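Local coordinates for protein proline dehydrogenase (Bradyrhizobium japonicum USDA 110, PDB 3HAZ) that probably oxidises proline to glutamate in two steps, joining an FAD-dependent proline dehydrogenase and an NAD-dependent aldehyde dehydrogenase in one chain, at residues R38-A43 with A403-E407; L902-R907 with I931-V935. All coordinates share one frame; numbering follows the deposited sequence.

Interaction 1 (R38-A43 with A403-E407); sequences RIHRTA and ATVLE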
# COMPACT_ATOMS: atom_id res chain seq x y z
N ARG A 38 -5.00 21.76 -43.13
CA ARG A 38 -5.06 23.21 -43.24
C ARG A 38 -5.09 23.84 -41.84
O ARG A 38 -4.41 24.83 -41.57
CB ARG A 38 -6.27 23.67 -44.07
CG ARG A 38 -6.15 23.34 -45.57
CD ARG A 38 -7.27 24.00 -46.39
NE ARG A 38 -8.56 23.36 -46.17
CZ ARG A 38 -8.99 22.29 -46.84
NH1 ARG A 38 -8.23 21.76 -47.79
NH2 ARG A 38 -10.18 21.77 -46.57
N ILE A 39 -5.89 23.26 -40.96
CA ILE A 39 -6.04 23.80 -39.62
C ILE A 39 -4.71 23.76 -38.89
O ILE A 39 -4.30 24.73 -38.26
CB ILE A 39 -7.11 23.02 -38.84
CG1 ILE A 39 -8.51 23.43 -39.32
CG2 ILE A 39 -6.97 23.27 -37.36
CD1 ILE A 39 -9.61 22.51 -38.85
N HIS A 40 -4.03 22.62 -39.01
CA HIS A 40 -2.76 22.41 -38.34
C HIS A 40 -1.74 23.44 -38.78
O HIS A 40 -1.01 24.00 -37.96
CB HIS A 40 -2.23 21.00 -38.61
CG HIS A 40 -1.05 20.62 -37.77
ND1 HIS A 40 -1.18 20.06 -36.52
CD2 HIS A 40 0.28 20.74 -38.00
CE1 HIS A 40 0.02 19.84 -36.01
NE2 HIS A 40 0.92 20.24 -36.89
N ARG A 41 -1.70 23.69 -40.09
CA ARG A 41 -0.75 24.63 -40.67
C ARG A 41 -1.02 26.08 -40.24
O ARG A 41 -0.12 26.76 -39.74
CB ARG A 41 -0.75 24.53 -42.19
CG ARG A 41 0.10 25.57 -42.87
CD ARG A 41 -0.20 25.66 -44.36
NE ARG A 41 0.24 26.94 -44.91
CZ ARG A 41 1.49 27.20 -45.28
NH1 ARG A 41 2.43 26.26 -45.16
NH2 ARG A 41 1.80 28.39 -45.76
N THR A 42 -2.25 26.54 -40.46
CA THR A 42 -2.67 27.86 -40.01
C THR A 42 -2.36 28.09 -38.53
O THR A 42 -1.81 29.12 -38.15
CB THR A 42 -4.19 28.08 -40.23
OG1 THR A 42 -4.47 28.13 -41.63
CG2 THR A 42 -4.65 29.39 -39.59
N ALA A 43 -2.73 27.12 -37.70
CA ALA A 43 -2.55 27.23 -36.25
C ALA A 43 -1.07 27.25 -35.84
O ALA A 43 -0.68 28.01 -34.96
CB ALA A 43 -3.30 26.12 -35.53
N ALA A 403 -8.01 29.04 -36.03
CA ALA A 403 -7.70 28.27 -37.24
C ALA A 403 -8.85 27.34 -37.62
O ALA A 403 -9.11 27.11 -38.80
CB ALA A 403 -6.42 27.46 -37.05
N THR A 404 -9.53 26.81 -36.61
CA THR A 404 -10.59 25.83 -36.83
C THR A 404 -11.86 26.52 -37.33
O THR A 404 -12.54 26.01 -38.22
CB THR A 404 -10.88 25.02 -35.56
OG1 THR A 404 -9.70 24.31 -35.17
CG2 THR A 404 -12.02 24.03 -35.80
N VAL A 405 -12.17 27.69 -36.77
CA VAL A 405 -13.33 28.45 -37.22
C VAL A 405 -13.12 28.95 -38.65
O VAL A 405 -14.04 28.95 -39.46
CB VAL A 405 -13.66 29.63 -36.28
CG1 VAL A 405 -14.71 30.54 -36.90
CG2 VAL A 405 -14.14 29.11 -34.93
N LEU A 406 -11.90 29.37 -38.96
CA LEU A 406 -11.58 29.82 -40.30
C LEU A 406 -11.82 28.70 -41.33
O LEU A 406 -12.47 28.92 -42.35
CB LEU A 406 -10.13 30.31 -40.38
CG LEU A 406 -9.68 30.95 -41.69
CD1 LEU A 406 -10.55 32.16 -42.04
CD2 LEU A 406 -8.22 31.36 -41.60
N GLU A 407 -11.32 27.50 -41.04
CA GLU A 407 -11.50 26.37 -41.95
C GLU A 407 -12.98 26.08 -42.21
O GLU A 407 -13.39 25.81 -43.34
CB GLU A 407 -10.81 25.12 -41.42
CG GLU A 407 -11.24 23.82 -42.11
CD GLU A 407 -10.84 23.76 -43.58
OE1 GLU A 407 -9.77 24.31 -43.94
OE2 GLU A 407 -11.59 23.17 -44.38
O HOH W 1 -7.34 27.10 -41.03

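Interaction 2 (L902-R907 with I931-V935); sequences LERVLR and IIDRV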
# COMPACT_ATOMS: atom_id res chain seq x y z
N LEU A 902 -6.38 50.98 14.13
CA LEU A 902 -7.01 49.66 14.13
C LEU A 902 -7.05 49.08 15.55
O LEU A 902 -8.01 48.41 15.92
CB LEU A 902 -6.30 48.70 13.18
CG LEU A 902 -6.84 47.25 13.21
CD1 LEU A 902 -8.27 47.18 12.68
CD2 LEU A 902 -5.93 46.33 12.43
N GLU A 903 -6.01 49.33 16.33
CA GLU A 903 -5.96 48.85 17.71
C GLU A 903 -7.20 49.29 18.46
O GLU A 903 -7.84 48.50 19.15
CB GLU A 903 -4.71 49.37 18.42
CG GLU A 903 -4.67 49.04 19.91
CD GLU A 903 -4.62 47.54 20.17
OE1 GLU A 903 -4.23 46.79 19.25
OE2 GLU A 903 -4.98 47.12 21.29
N ARG A 904 -7.53 50.57 18.33
CA ARG A 904 -8.72 51.15 18.94
C ARG A 904 -9.97 50.39 18.51
O ARG A 904 -10.87 50.14 19.32
CB ARG A 904 -8.83 52.63 18.55
CG ARG A 904 -9.63 53.48 19.52
CD ARG A 904 -9.13 54.92 19.51
NE ARG A 904 -9.91 55.80 18.63
CZ ARG A 904 -9.49 56.99 18.21
NH1 ARG A 904 -10.26 57.73 17.42
NH2 ARG A 904 -8.30 57.44 18.58
N VAL A 905 -10.03 50.03 17.23
CA VAL A 905 -11.16 49.30 16.68
C VAL A 905 -11.28 47.92 17.33
O VAL A 905 -12.36 47.48 17.69
CB VAL A 905 -11.03 49.11 15.16
CG1 VAL A 905 -12.05 48.09 14.65
CG2 VAL A 905 -11.18 50.45 14.44
N LEU A 906 -10.14 47.25 17.46
CA LEU A 906 -10.09 45.92 18.05
C LEU A 906 -10.45 45.96 19.54
O LEU A 906 -11.16 45.07 20.02
CB LEU A 906 -8.71 45.30 17.82
CG LEU A 906 -8.40 45.03 16.34
CD1 LEU A 906 -6.91 44.82 16.12
CD2 LEU A 906 -9.20 43.85 15.84
N ARG A 907 -9.99 46.98 20.26
CA ARG A 907 -10.41 47.16 21.64
C ARG A 907 -11.92 47.40 21.72
O ARG A 907 -12.60 46.85 22.59
CB ARG A 907 -9.68 48.33 22.30
CG ARG A 907 -8.20 48.09 22.54
CD ARG A 907 -7.65 49.07 23.57
NE ARG A 907 -6.19 49.16 23.55
CZ ARG A 907 -5.52 50.17 23.01
NH1 ARG A 907 -6.17 51.19 22.47
NH2 ARG A 907 -4.19 50.17 23.03
N ILE A 931 -5.85 40.49 12.58
CA ILE A 931 -7.19 40.56 13.16
C ILE A 931 -7.63 39.22 13.76
O ILE A 931 -8.11 39.16 14.89
CB ILE A 931 -8.22 41.07 12.14
CG1 ILE A 931 -7.92 42.53 11.79
CG2 ILE A 931 -9.63 40.92 12.71
CD1 ILE A 931 -8.70 43.07 10.61
N ILE A 932 -7.44 38.14 13.00
CA ILE A 932 -7.80 36.80 13.47
C ILE A 932 -7.05 36.44 14.75
O ILE A 932 -7.63 35.93 15.70
CB ILE A 932 -7.52 35.73 12.39
CG1 ILE A 932 -8.45 35.90 11.20
CG2 ILE A 932 -7.65 34.31 12.97
CD1 ILE A 932 -8.04 35.08 9.98
N ASP A 933 -5.75 36.72 14.77
CA ASP A 933 -4.90 36.44 15.93
C ASP A 933 -5.45 37.12 17.17
O ASP A 933 -5.43 36.56 18.27
CB ASP A 933 -3.47 36.93 15.68
CG ASP A 933 -2.59 36.80 16.91
OD1 ASP A 933 -2.14 35.67 17.19
OD2 ASP A 933 -2.33 37.83 17.59
N ARG A 934 -5.92 38.35 16.99
CA ARG A 934 -6.31 39.20 18.10
C ARG A 934 -7.67 38.87 18.72
O ARG A 934 -7.82 38.89 19.95
CB ARG A 934 -6.30 40.66 17.65
CG ARG A 934 -6.89 41.63 18.64
CD ARG A 934 -6.12 41.63 19.95
NE ARG A 934 -6.55 42.72 20.82
CZ ARG A 934 -6.00 43.92 20.84
NH1 ARG A 934 -6.47 44.85 21.66
NH2 ARG A 934 -4.98 44.20 20.03
N VAL A 935 -8.66 38.56 17.88
CA VAL A 935 -10.03 38.37 18.35
C VAL A 935 -10.35 36.92 18.71
O VAL A 935 -9.70 35.99 18.23
CB VAL A 935 -11.04 38.89 17.31
CG1 VAL A 935 -10.74 40.34 16.95
CG2 VAL A 935 -11.01 38.02 16.06

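Interaction 1 (R38-A43 with A403-E407)
Helix 399-409 of the proline dehydrogenase barrel here receives helix 33-50, from the N-terminal part of the chain, with Ala403 and Glu407 set against Arg38, Ile39, Thr42 and Ala43. The two short segments run closer to antiparallel than to parallel, at 134°, and their axes come within 8.9 Å. Ala403 CB lies 3.6 Å from Thr42 CG2 and 3.7 Å from Ala43 CB. Ile39 crosses Glu407 at about a right angle, its CG1 3.5 Å from Glu407 CB. Ile39 CG2 meets Thr404 beside OG1, which is bonded to the backbone O of Leu400.

The outer margin is polar. Arg38 grips Glu407 side-on, one nitrogen to each oxygen. Arg38 NE donates to Glu407 OE1 at 2.7 Å, and Arg38 NH2 donates to Glu407 OE2 at 3.0 Å. Both oxygens lie near the guanidinium plane, but the carboxylate is turned 33° from it. Glu407 CB and CG lie along Ile39, and the bend at chi2 (65°) turns the carboxylate toward Arg38. Replacing Glu407 by an alanine removes the carboxylate, which is likely to leave the Arg38 guanidinium without this charge partner and to uncover part of Ile39. A water gives a further link: it donates to Ala403 O at 2.8 Å and hydrogen-bonds to Thr42 OG1.

Leu31 and Arg486 also touch Ile39. The side chain of Ala43 is about 7 Å from those of Asn398 and Phe469, which bind FAD. Helix 399-409 joins parallel strands 390-395 and 416-420, so the contact is an added helix packed on the outer helical layer of a TIM-type beta/alpha barrel.

Interaction 2 (L902-R907 with I931-V935)
Glu903 OE2 accepts a bond from Arg934 NH1 at 2.7 Å and also lies near a second arginine. Arg907 NE lies 3.3 Å from Glu903 OE2, but no N-H points at the oxygen, and the attraction is one of charge. Arg934 holds the carboxylate end-on, since its NH2 donates to Glu903 OE1 at 2.8 Å. The two flat groups are turned 36° apart. Leu906 CB sits over one face of the Arg934 guanidinium, and Glu910 pairs with Arg934 NE. The acids probably offset the like charges of the two arginines.

Beneath the charges the contact is apolar. Leu906 CG is anti to the carbonyl carbon (chi1 -65°), and the branch carries CD2 to within 4.0 Å of Val935 CG1. Leu902 CD2 rests 4.3 Å from Ile931 CG1. Val905 and Ile931 both touch Ile768 of strand 765-769.

Asp933 forms a salt bridge with Arg568 of the second subunit, whose Arg648 hydrogen-bonds to the backbone oxygens of Ile932 and Asp933. Two neighbouring helices on one face of a mainly parallel sheet, tied at their outer side by a salt-bridge network, fit the alpha/beta architecture of the aldehyde dehydrogenase fold.

Interactions 1 and 2 belong to the two enzymes of this bifunctional chain. Their centres are 59 Å apart, on opposite sides of the chain's centre, and their nearest atoms are about 46 Å apart. They share no helix or sheet. Interaction 1 closes first along the chain and spans about 360 residues, roughly half of them helical, bringing helix 33-50 to the proline dehydrogenase barrel. Interaction 2 is local: helices 902-911 and 925-934 are separated by little more than strand 917-921. The first lies near FAD-binding residues. The second is away from the annotated sites and borders the second subunit. The first joins distant parts of the sequence, the second two helices of one domain.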